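Local coordinates for ABC transporter, solute-binding protein (Staphylococcus aureus, PDB 6LKK) that binds glucose 6-phosphate in the cleft of a solute-binding-protein fold and takes part in two-component signal transduction as a sugar-phosphate sensor, at residues Q80-R86 with S254-D258; S94-T100 with T211-G217; I114-Q118 with V205-G210; L125-Y131 with Y182-L186. All blocks are in the same frame, centred on the assembly; numbering follows the deposited sequence.

Contact 1. Residues Q80-R86 with S254-D258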
# COMPACT_ATOMS: atom_id res chain seq x y z
N GLN A 80 5.14 21.05 -1.17
CA GLN A 80 3.71 21.20 -0.91
C GLN A 80 3.12 20.01 -0.17
O GLN A 80 1.90 19.94 -0.01
CB GLN A 80 2.95 21.40 -2.23
CG GLN A 80 2.93 22.83 -2.73
CD GLN A 80 4.28 23.30 -3.22
OE1 GLN A 80 4.86 24.25 -2.68
NE2 GLN A 80 4.80 22.65 -4.26
N GLN A 81 3.96 19.08 0.28
CA GLN A 81 3.47 17.84 0.87
C GLN A 81 3.34 17.97 2.39
O GLN A 81 4.02 18.77 3.03
CB GLN A 81 4.39 16.68 0.53
CG GLN A 81 4.39 16.35 -0.95
CD GLN A 81 5.19 15.11 -1.27
OE1 GLN A 81 5.96 14.62 -0.45
NE2 GLN A 81 5.01 14.59 -2.48
N LEU A 82 2.44 17.15 2.94
CA LEU A 82 2.26 17.09 4.39
C LEU A 82 3.61 16.90 5.08
O LEU A 82 4.41 16.05 4.69
CB LEU A 82 1.31 15.95 4.74
CG LEU A 82 -0.12 16.17 4.25
CD1 LEU A 82 -0.93 14.88 4.31
CD2 LEU A 82 -0.80 17.27 5.06
N GLU A 83 3.83 17.70 6.13
CA GLU A 83 5.16 17.78 6.74
C GLU A 83 5.62 16.44 7.29
O GLU A 83 6.81 16.11 7.24
CB GLU A 83 5.14 18.83 7.86
CG GLU A 83 4.60 20.20 7.45
CD GLU A 83 5.68 21.16 7.00
OE1 GLU A 83 5.35 22.35 6.77
OE2 GLU A 83 6.85 20.75 6.88
N ASP A 84 4.69 15.64 7.81
CA ASP A 84 5.06 14.42 8.52
C ASP A 84 5.38 13.25 7.59
O ASP A 84 5.93 12.25 8.06
CB ASP A 84 3.94 14.00 9.47
CG ASP A 84 3.74 14.97 10.61
OD1 ASP A 84 4.72 15.65 10.98
OD2 ASP A 84 2.61 15.05 11.14
N TYR A 85 5.05 13.34 6.30
CA TYR A 85 5.09 12.17 5.42
C TYR A 85 5.96 12.38 4.19
O TYR A 85 5.82 11.66 3.20
CB TYR A 85 3.67 11.78 5.02
CG TYR A 85 2.78 11.56 6.21
CD1 TYR A 85 3.01 10.53 7.10
CD2 TYR A 85 1.69 12.40 6.45
CE1 TYR A 85 2.20 10.32 8.19
CE2 TYR A 85 0.87 12.20 7.55
CZ TYR A 85 1.14 11.16 8.41
OH TYR A 85 0.33 10.96 9.50
N ARG A 86 6.88 13.34 4.22
CA ARG A 86 7.81 13.52 3.12
C ARG A 86 8.87 12.43 3.14
O ARG A 86 9.38 12.05 4.20
CB ARG A 86 8.46 14.89 3.19
CG ARG A 86 7.48 16.02 2.97
CD ARG A 86 8.10 17.37 3.24
NE ARG A 86 7.09 18.42 3.22
CZ ARG A 86 7.36 19.72 3.14
NH1 ARG A 86 8.62 20.14 3.08
NH2 ARG A 86 6.37 20.60 3.13
N SER A 254 -4.54 12.25 0.10
CA SER A 254 -3.51 12.94 -0.65
C SER A 254 -2.27 13.19 0.21
O SER A 254 -2.35 13.37 1.43
CB SER A 254 -4.05 14.28 -1.17
OG SER A 254 -3.02 15.04 -1.78
N ILE A 255 -1.12 13.22 -0.46
CA ILE A 255 0.13 13.60 0.18
C ILE A 255 0.29 15.11 0.30
O ILE A 255 1.20 15.57 0.99
CB ILE A 255 1.32 13.00 -0.60
CG1 ILE A 255 2.64 13.13 0.17
CG2 ILE A 255 1.44 13.64 -1.98
CD1 ILE A 255 2.67 12.38 1.48
N ARG A 256 -0.58 15.89 -0.34
CA ARG A 256 -0.41 17.33 -0.44
C ARG A 256 -1.22 18.07 0.62
O ARG A 256 -2.30 17.64 1.03
CB ARG A 256 -0.83 17.82 -1.83
CG ARG A 256 0.05 17.32 -2.96
CD ARG A 256 -0.43 17.87 -4.29
NE ARG A 256 -0.31 19.33 -4.38
CZ ARG A 256 0.63 19.99 -5.05
NH1 ARG A 256 1.58 19.35 -5.72
NH2 ARG A 256 0.63 21.31 -5.04
N LYS A 257 -0.69 19.22 1.04
CA LYS A 257 -1.38 20.10 1.98
C LYS A 257 -2.58 20.78 1.34
O LYS A 257 -3.57 21.07 2.04
CB LYS A 257 -0.43 21.17 2.52
CG LYS A 257 0.76 20.66 3.31
CD LYS A 257 1.84 21.74 3.37
CE LYS A 257 2.45 21.87 4.75
NZ LYS A 257 3.52 22.90 4.76
N ASP A 258 -2.52 21.07 0.04
CA ASP A 258 -3.52 21.89 -0.64
C ASP A 258 -4.58 21.05 -1.34
O ASP A 258 -5.14 21.48 -2.35
CB ASP A 258 -2.85 22.84 -1.63
CG ASP A 258 -1.99 22.12 -2.65
OD1 ASP A 258 -1.90 20.87 -2.59
OD2 ASP A 258 -1.39 22.80 -3.51
O HOH W 1 3.13 21.85 -6.83
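Two like charges lie close together beside E83: K257, reaching across from the other loop, and R86 hold their cationic ends, K257 NZ and R86 NH2, 4.0 Å apart. K257 NZ bonds to E83 OE1 at 2.8 Å, arriving from above the carboxylate plane. The second oxygen, E83 OE2, lies over one face of the R86 guanidinium in a long salt bridge of charges alone, since NE and NH2 of R86 are turned side-on to Q81 O and both grip it. The carboxylate would be expected to offset the repulsion between the two cations. Next to this network Q81 and R256 form a single backbone bridge between otherwise irregular segments, with K257 N donating to Q80 O at 2.9 Å and L82 N to I255 O at 2.8 Å. I255 swings CG1 opposite its own backbone N (chi1 -169°), which lays CG1 against the Q81 amide, 3.5 Å from Q81 CD; the bend at chi2 (63°) then carries CD1 to Y85 CB. Q80 CB sits over a face of the R256 guanidinium, while D258 holds the edge through NE and NH2, one to the syn lone pair of each oxygen. Around the pair, strand 92-105 packs against Q81, L82, Y85 and I255, with S94 OG bonded to Y85 O. Helix 240-250 meets S254 and R256, and its Q243 OE1 accepts from S254 OG and I255 N.

Contact 2. Residues S94-T100 with T211-G217. With G6P (6-O-phosphono-alpha-D-glucopyranose), chain B.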
# COMPACT_ATOMS: atom_id res chain seq x y z
N SER A 94 7.09 10.92 -2.11
CA SER A 94 5.85 10.44 -1.51
C SER A 94 4.67 10.77 -2.43
O SER A 94 4.65 11.82 -3.08
CB SER A 94 5.65 11.07 -0.14
OG SER A 94 6.65 10.61 0.76
N PHE A 95 3.70 9.85 -2.47
CA PHE A 95 2.61 9.91 -3.45
C PHE A 95 1.24 9.88 -2.80
O PHE A 95 0.39 10.72 -3.10
CB PHE A 95 2.76 8.75 -4.43
CG PHE A 95 1.57 8.56 -5.34
CD1 PHE A 95 1.09 9.60 -6.11
CD2 PHE A 95 0.95 7.32 -5.42
CE1 PHE A 95 0.01 9.43 -6.94
CE2 PHE A 95 -0.14 7.14 -6.25
CZ PHE A 95 -0.61 8.19 -7.01
N LEU A 96 0.99 8.91 -1.91
CA LEU A 96 -0.30 8.76 -1.26
C LEU A 96 -0.10 8.20 0.14
O LEU A 96 0.91 7.58 0.44
CB LEU A 96 -1.24 7.83 -2.04
CG LEU A 96 -1.90 8.31 -3.34
CD1 LEU A 96 -2.78 7.19 -3.89
CD2 LEU A 96 -2.73 9.58 -3.13
N LEU A 97 -1.10 8.44 0.99
CA LEU A 97 -1.16 7.83 2.31
C LEU A 97 -2.18 6.70 2.27
O LEU A 97 -3.33 6.91 1.86
CB LEU A 97 -1.56 8.86 3.37
CG LEU A 97 -0.70 10.13 3.41
CD1 LEU A 97 -1.25 11.10 4.43
CD2 LEU A 97 0.75 9.80 3.70
N MET A 98 -1.76 5.51 2.67
CA MET A 98 -2.61 4.32 2.58
C MET A 98 -2.66 3.62 3.93
O MET A 98 -1.72 2.90 4.30
CB MET A 98 -2.10 3.36 1.51
CG MET A 98 -3.07 2.24 1.18
SD MET A 98 -4.53 2.83 0.33
CE MET A 98 -3.82 3.19 -1.27
N PRO A 99 -3.74 3.80 4.69
CA PRO A 99 -3.90 3.01 5.91
C PRO A 99 -4.03 1.53 5.58
O PRO A 99 -4.71 1.14 4.63
CB PRO A 99 -5.20 3.56 6.53
CG PRO A 99 -5.38 4.90 5.92
CD PRO A 99 -4.81 4.80 4.54
N THR A 100 -3.35 0.70 6.36
CA THR A 100 -3.65 -0.71 6.38
C THR A 100 -4.86 -0.94 7.28
O THR A 100 -5.11 -0.18 8.21
CB THR A 100 -2.45 -1.53 6.86
OG1 THR A 100 -2.09 -1.13 8.19
CG2 THR A 100 -1.26 -1.32 5.93
N THR A 211 -2.87 1.39 13.94
CA THR A 211 -3.03 1.18 12.51
C THR A 211 -1.79 1.68 11.78
O THR A 211 -1.38 2.83 11.97
CB THR A 211 -4.28 1.91 12.02
OG1 THR A 211 -5.43 1.39 12.69
CG2 THR A 211 -4.45 1.76 10.52
N MET A 212 -1.20 0.81 10.97
CA MET A 212 -0.04 1.21 10.17
C MET A 212 -0.48 2.11 9.02
O MET A 212 -1.43 1.79 8.30
CB MET A 212 0.67 -0.03 9.63
CG MET A 212 1.91 0.25 8.80
SD MET A 212 3.19 1.13 9.72
CE MET A 212 3.51 -0.06 11.02
N LEU A 213 0.21 3.24 8.85
CA LEU A 213 -0.04 4.15 7.74
C LEU A 213 1.09 4.01 6.73
O LEU A 213 2.24 4.39 7.02
CB LEU A 213 -0.17 5.60 8.21
CG LEU A 213 -0.52 6.61 7.12
CD1 LEU A 213 -1.92 6.37 6.58
CD2 LEU A 213 -0.40 8.03 7.65
N ASN A 214 0.78 3.47 5.56
CA ASN A 214 1.76 3.37 4.49
C ASN A 214 1.90 4.72 3.80
O ASN A 214 0.90 5.34 3.41
CB ASN A 214 1.35 2.32 3.46
CG ASN A 214 1.22 0.94 4.06
OD1 ASN A 214 1.66 0.68 5.17
ND2 ASN A 214 0.61 0.03 3.30
N VAL A 215 3.14 5.17 3.62
CA VAL A 215 3.44 6.30 2.76
C VAL A 215 3.88 5.71 1.43
O VAL A 215 5.03 5.28 1.28
CB VAL A 215 4.50 7.22 3.37
CG1 VAL A 215 4.70 8.46 2.50
CG2 VAL A 215 4.11 7.63 4.79
N ASP A 216 2.96 5.65 0.48
CA ASP A 216 3.27 5.14 -0.85
C ASP A 216 4.16 6.12 -1.59
O ASP A 216 4.06 7.34 -1.42
CB ASP A 216 1.99 4.89 -1.64
CG ASP A 216 1.13 3.79 -1.05
OD1 ASP A 216 1.55 3.15 -0.05
OD2 ASP A 216 0.02 3.55 -1.58
N GLY A 217 5.06 5.59 -2.43
CA GLY A 217 6.07 6.40 -3.08
C GLY A 217 6.11 6.19 -4.58
O GLY A 217 5.48 5.28 -5.13
C1 G6P B . 0.23 -1.66 0.11
C2 G6P B . 0.48 -0.23 -0.44
C3 G6P B . -0.03 0.01 -1.81
C4 G6P B . 0.13 -1.18 -2.65
C5 G6P B . -0.79 -2.28 -2.13
C6 G6P B . -0.54 -3.56 -2.87
O1 G6P B . -0.38 -1.59 1.36
O2 G6P B . -0.11 0.74 0.44
O3 G6P B . 0.75 1.13 -2.41
O4 G6P B . -0.23 -0.89 -4.02
O5 G6P B . -0.60 -2.56 -0.69
O6 G6P B . 0.81 -3.92 -2.71
P G6P B . 1.20 -5.49 -2.21
O1P G6P B . 2.72 -5.62 -2.25
O2P G6P B . 0.56 -6.52 -3.16
O3P G6P B . 0.72 -5.71 -0.82
O HOH W 2 -2.58 -1.67 10.71
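The long antiparallel pair in which M98 faces N214 and L97 faces V215 belongs to the two long strands that run between the lobes of the solute-binding fold, and one side of it forms part of the floor of the glucose 6-phosphate pocket. M98 N donates to N214 O at 2.8 Å, and N214 N returns a bond to M98 O. Farther along, F95 and L96 both face D216 in a classic beta bulge, where F95 N meets D216 O at 2.7 Å. The two faces differ sharply. On one, L97 CD2 lies 4.1 Å from V215 CG2, and L213 CD1 touches P99 CG at 3.8 Å, the paired side chains lying side by side. On the other, M98, N214 and D216 turn to the sugar. D216 CG is opposite its carbonyl carbon (chi1 -65°), which presents both carboxylate oxygens to adjacent hydroxyls: G6P O3 donates to D216 OD2 at 2.7 Å and G6P O2 to D216 OD1 at 3.0 Å. N214 ND2 donates almost straight to the same G6P O2 at 3.0 Å (170° at hydrogen). M98 CG brushes that hydroxyl at 3.4 Å. Y9, itself in the pocket, bonds to D216 OD2, and behind N214 the second-shell Q142 NE2 bonds to N214 OD1. The sugar O2 thus accepts from N214 and donates to D216, consistent with recognition of this ring edge by a paired donor and acceptor.

Contact 3. Residues I114-Q118 with V205-G210; sequences IRGYQ and VYPIEG
The Y117 ring overlaps P207 obliquely, its CE2 atom 3.5 Å from P207 CG, with P207 CB close behind. The carbonyl oxygen of G210 meets the same ring at its edge, near the ring plane, 3.7 Å from Y117 CE2. Beside the ring, the E209 carboxylate bridges two successive backbone amides: Y117 N donates to E209 OE1 at 2.9 Å, and Q118 N to E209 OE2 at the same 2.9 Å. Both donors stand above the carboxylate plane rather than within it. The grip depends on a bend in the glutamate chain, whose chi2 of 89° folds the carboxylate across the loop instead of letting it run straight out. G116, with no side chain, allows E209 OE1 to approach its CA to 3.3 Å. Two polar atoms of the main chain add a third tie, I208 N donating to R115 O at 3.2 Å. V205 CG1 lies 3.6 Å from R115 O, and P207 CA adds a C-H...O contact to it. At the far end of the tyrosine, Y117 OH is hydrogen-bonded to H143 ND1 of helix 138-151, and the ring also rests on A146 and I147. Residues P207 to G210 form a type I beta turn, closed by G210 N to P207 O at 3.1 Å. This turn thus carries an acidic side chain that ties the loop after strand 92-105 to the one before strand 213-221, at the outer part of one lobe of the solute-binding fold.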
# COMPACT_ATOMS: atom_id res chain seq x y z
N ILE A 114 -14.93 -7.73 16.33
CA ILE A 114 -13.58 -7.58 15.78
C ILE A 114 -13.28 -6.09 15.75
O ILE A 114 -13.73 -5.37 14.85
CB ILE A 114 -13.44 -8.21 14.39
CG1 ILE A 114 -13.73 -9.71 14.46
CG2 ILE A 114 -12.03 -7.98 13.86
CD1 ILE A 114 -13.82 -10.39 13.11
N ARG A 115 -12.50 -5.62 16.73
CA ARG A 115 -12.08 -4.23 16.81
C ARG A 115 -10.62 -4.03 16.45
O ARG A 115 -10.20 -2.88 16.27
CB ARG A 115 -12.31 -3.69 18.23
CG ARG A 115 -13.75 -3.29 18.54
CD ARG A 115 -14.67 -4.49 18.69
NE ARG A 115 -16.02 -4.07 19.07
CZ ARG A 115 -16.45 -3.92 20.32
NH1 ARG A 115 -17.70 -3.53 20.54
NH2 ARG A 115 -15.66 -4.18 21.35
N GLY A 116 -9.83 -5.09 16.34
CA GLY A 116 -8.41 -4.94 16.11
C GLY A 116 -7.71 -6.28 16.11
O GLY A 116 -8.34 -7.32 15.94
N TYR A 117 -6.39 -6.23 16.30
CA TYR A 117 -5.57 -7.43 16.15
C TYR A 117 -5.85 -8.45 17.25
O TYR A 117 -5.89 -9.65 16.99
CB TYR A 117 -4.09 -7.06 16.15
CG TYR A 117 -3.65 -6.32 14.91
CD1 TYR A 117 -3.65 -6.94 13.66
CD2 TYR A 117 -3.23 -5.00 14.98
CE1 TYR A 117 -3.24 -6.26 12.53
CE2 TYR A 117 -2.83 -4.32 13.86
CZ TYR A 117 -2.83 -4.95 12.64
OH TYR A 117 -2.43 -4.26 11.52
N GLN A 118 -6.03 -7.99 18.49
CA GLN A 118 -6.27 -8.93 19.59
C GLN A 118 -7.53 -9.74 19.35
O GLN A 118 -7.57 -10.95 19.62
CB GLN A 118 -6.37 -8.18 20.92
CG GLN A 118 -5.05 -7.57 21.37
CD GLN A 118 -5.08 -7.14 22.83
OE1 GLN A 118 -5.94 -7.57 23.60
NE2 GLN A 118 -4.14 -6.29 23.21
N VAL A 205 -12.13 -2.15 9.31
CA VAL A 205 -11.77 -1.98 10.71
C VAL A 205 -10.36 -1.41 10.78
O VAL A 205 -9.42 -1.98 10.23
CB VAL A 205 -11.86 -3.31 11.48
CG1 VAL A 205 -11.32 -3.15 12.90
CG2 VAL A 205 -13.30 -3.80 11.52
N TYR A 206 -10.23 -0.28 11.47
CA TYR A 206 -8.93 0.30 11.75
C TYR A 206 -8.49 -0.18 13.13
O TYR A 206 -9.07 0.27 14.14
CB TYR A 206 -9.00 1.82 11.70
CG TYR A 206 -9.47 2.35 10.36
CD1 TYR A 206 -10.82 2.49 10.07
CD2 TYR A 206 -8.55 2.67 9.37
CE1 TYR A 206 -11.25 2.96 8.83
CE2 TYR A 206 -8.97 3.14 8.13
CZ TYR A 206 -10.32 3.28 7.87
OH TYR A 206 -10.74 3.75 6.65
N PRO A 207 -7.51 -1.07 13.24
CA PRO A 207 -7.27 -1.74 14.52
C PRO A 207 -6.98 -0.76 15.65
O PRO A 207 -6.12 0.12 15.53
CB PRO A 207 -6.06 -2.65 14.24
CG PRO A 207 -5.54 -2.25 12.90
CD PRO A 207 -6.65 -1.59 12.16
N ILE A 208 -7.70 -0.93 16.76
CA ILE A 208 -7.58 0.00 17.88
C ILE A 208 -6.19 -0.03 18.51
O ILE A 208 -5.77 0.96 19.12
CB ILE A 208 -8.66 -0.29 18.94
CG1 ILE A 208 -8.58 -1.73 19.46
CG2 ILE A 208 -10.05 -0.01 18.37
CD1 ILE A 208 -9.45 -1.99 20.68
N GLU A 209 -5.46 -1.14 18.38
CA GLU A 209 -4.12 -1.22 18.97
C GLU A 209 -3.10 -0.36 18.25
O GLU A 209 -2.02 -0.12 18.79
CB GLU A 209 -3.62 -2.66 18.99
CG GLU A 209 -4.50 -3.64 19.74
CD GLU A 209 -5.57 -4.26 18.86
OE1 GLU A 209 -5.74 -3.80 17.71
OE2 GLU A 209 -6.24 -5.20 19.33
N GLY A 210 -3.42 0.11 17.04
CA GLY A 210 -2.45 0.83 16.24
C GLY A 210 -2.54 0.42 14.79
O GLY A 210 -2.30 -0.74 14.44

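Contact 4. Residues L125-Y131 with Y182-L186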
# COMPACT_ATOMS: atom_id res chain seq x y z
N LEU A 125 -12.24 -17.80 15.46
CA LEU A 125 -11.70 -17.32 14.20
C LEU A 125 -10.47 -18.09 13.73
O LEU A 125 -9.94 -17.77 12.67
CB LEU A 125 -11.35 -15.83 14.32
CG LEU A 125 -12.53 -14.88 14.53
CD1 LEU A 125 -12.04 -13.47 14.80
CD2 LEU A 125 -13.47 -14.89 13.32
N LYS A 126 -10.02 -19.09 14.48
CA LYS A 126 -8.79 -19.78 14.13
C LYS A 126 -8.91 -20.42 12.75
O LYS A 126 -9.90 -21.09 12.44
CB LYS A 126 -8.46 -20.85 15.16
CG LYS A 126 -7.17 -21.60 14.85
CD LYS A 126 -6.58 -22.26 16.08
CE LYS A 126 -5.44 -23.20 15.71
NZ LYS A 126 -4.28 -22.47 15.12
N GLY A 127 -7.89 -20.21 11.92
CA GLY A 127 -7.88 -20.72 10.57
C GLY A 127 -8.88 -20.08 9.63
O GLY A 127 -8.95 -20.48 8.46
N LYS A 128 -9.64 -19.09 10.09
CA LYS A 128 -10.63 -18.41 9.28
C LYS A 128 -10.26 -16.95 9.03
O LYS A 128 -11.12 -16.14 8.67
CB LYS A 128 -12.01 -18.52 9.93
CG LYS A 128 -12.42 -19.96 10.18
CD LYS A 128 -13.83 -20.08 10.74
CE LYS A 128 -14.20 -21.54 10.97
NZ LYS A 128 -15.64 -21.71 11.31
N ILE A 129 -8.99 -16.61 9.22
CA ILE A 129 -8.45 -15.28 8.98
C ILE A 129 -7.34 -15.41 7.94
O ILE A 129 -6.61 -16.40 7.94
CB ILE A 129 -7.89 -14.65 10.28
CG1 ILE A 129 -8.91 -14.76 11.41
CG2 ILE A 129 -7.48 -13.20 10.04
CD1 ILE A 129 -10.24 -14.11 11.11
N ALA A 130 -7.23 -14.41 7.07
CA ALA A 130 -6.25 -14.46 5.98
C ALA A 130 -5.36 -13.22 5.99
O ALA A 130 -5.77 -12.14 6.43
CB ALA A 130 -6.94 -14.57 4.62
N TYR A 131 -4.14 -13.40 5.49
CA TYR A 131 -3.22 -12.30 5.26
C TYR A 131 -2.29 -12.70 4.12
O TYR A 131 -2.26 -13.86 3.70
CB TYR A 131 -2.42 -11.95 6.52
CG TYR A 131 -1.42 -13.01 6.94
CD1 TYR A 131 -1.84 -14.20 7.51
CD2 TYR A 131 -0.06 -12.80 6.79
CE1 TYR A 131 -0.92 -15.17 7.90
CE2 TYR A 131 0.86 -13.75 7.18
CZ TYR A 131 0.42 -14.93 7.73
OH TYR A 131 1.35 -15.88 8.12
N TYR A 182 -13.33 -16.39 4.06
CA TYR A 182 -12.73 -16.11 5.35
C TYR A 182 -13.60 -15.10 6.10
O TYR A 182 -14.28 -14.27 5.49
CB TYR A 182 -11.31 -15.54 5.21
CG TYR A 182 -10.33 -16.50 4.56
CD1 TYR A 182 -9.80 -17.57 5.27
CD2 TYR A 182 -9.94 -16.32 3.25
CE1 TYR A 182 -8.91 -18.44 4.69
CE2 TYR A 182 -9.04 -17.19 2.65
CZ TYR A 182 -8.53 -18.25 3.37
OH TYR A 182 -7.64 -19.11 2.78
N TYR A 183 -13.56 -15.19 7.43
CA TYR A 183 -14.29 -14.25 8.26
C TYR A 183 -13.66 -12.87 8.24
O TYR A 183 -14.36 -11.86 8.35
CB TYR A 183 -14.37 -14.76 9.70
CG TYR A 183 -15.47 -15.77 9.93
CD1 TYR A 183 -15.60 -16.89 9.12
CD2 TYR A 183 -16.38 -15.60 10.96
CE1 TYR A 183 -16.61 -17.81 9.33
CE2 TYR A 183 -17.39 -16.51 11.18
CZ TYR A 183 -17.50 -17.62 10.37
OH TYR A 183 -18.51 -18.53 10.58
N ALA A 184 -12.34 -12.80 8.10
CA ALA A 184 -11.65 -11.51 8.14
C ALA A 184 -10.27 -11.68 7.53
O ALA A 184 -9.78 -12.79 7.33
CB ALA A 184 -11.55 -10.97 9.58
N GLY A 185 -9.64 -10.54 7.22
CA GLY A 185 -8.33 -10.56 6.61
C GLY A 185 -7.60 -9.25 6.81
O GLY A 185 -8.19 -8.24 7.21
N LEU A 186 -6.31 -9.28 6.50
CA LEU A 186 -5.44 -8.11 6.62
C LEU A 186 -5.24 -7.51 5.23
O LEU A 186 -4.65 -8.15 4.35
CB LEU A 186 -4.11 -8.49 7.25
CG LEU A 186 -4.18 -9.12 8.64
CD1 LEU A 186 -2.78 -9.20 9.24
CD2 LEU A 186 -5.11 -8.37 9.58
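A130 O receives the L186 N-H at 2.9 Å and, from the neighbouring residue, the C-H of G185 CA, 3.0 Å away. A130 N to A184 O belongs to the same parallel ladder, whose strand segments diverge by only 20°; Y183 N to K128 O ties the loops just before the strands. Y182, just before the strand, receives a methyl on its ring face. A130 CB stands there, 3.8 Å from the ring centroid and 14° off the normal, a CH-pi contact, while G127 O lies near the ring plane at its edge. Strand 129-132 sits between two parallel neighbours, 184-188 and 165-167. The chain passes from 165-167 through helix 170-178 to 184-188, a beta-alpha-beta crossover that steps over the middle strand, as in alpha/beta lobes of solute-binding proteins. On the face opposite Y182, I129 CD1 packs on A184 CB at 3.7 Å. Y183 is flanked by two side chains: L125 CD2 touches Y183 CB at 3.7 Å, and the extended K128 chain runs alongside the ring in the same direction, with K128 CD 3.9 Å from Y183 CE1. At the far end, L186 CD1 meets Y131 CB at 3.9 Å. The Y131 ring itself turns away from the L186 backbone, packs edge-to-face with F160 of helix 154-161, and is hydrogen-bonded through OH to Q166 NE2.

How the contacts relate
Followed from the N terminus, the four contacts close loops one within another, and none crosses. Contact 1 closes the outermost, 80-86 meeting 254-258 late in the chain. Inside it contact 2 pairs strand 92-105 with strand 213-221 at the sugar site, and S94 and V215 touch Y85 of contact 1. Contact 3 is nested in contact 2, tying the loop at 114-118 to the turn at 205-210, with Y206 against P99 and T211. Contact 4, innermost, joins strands 129-132 and 184-188 and touches contact 3 through I114 with L125 and Y117 with L186. Contacts 1 and 4 lie on opposite sides of the chain's centre, with the sugar-binding strands between them.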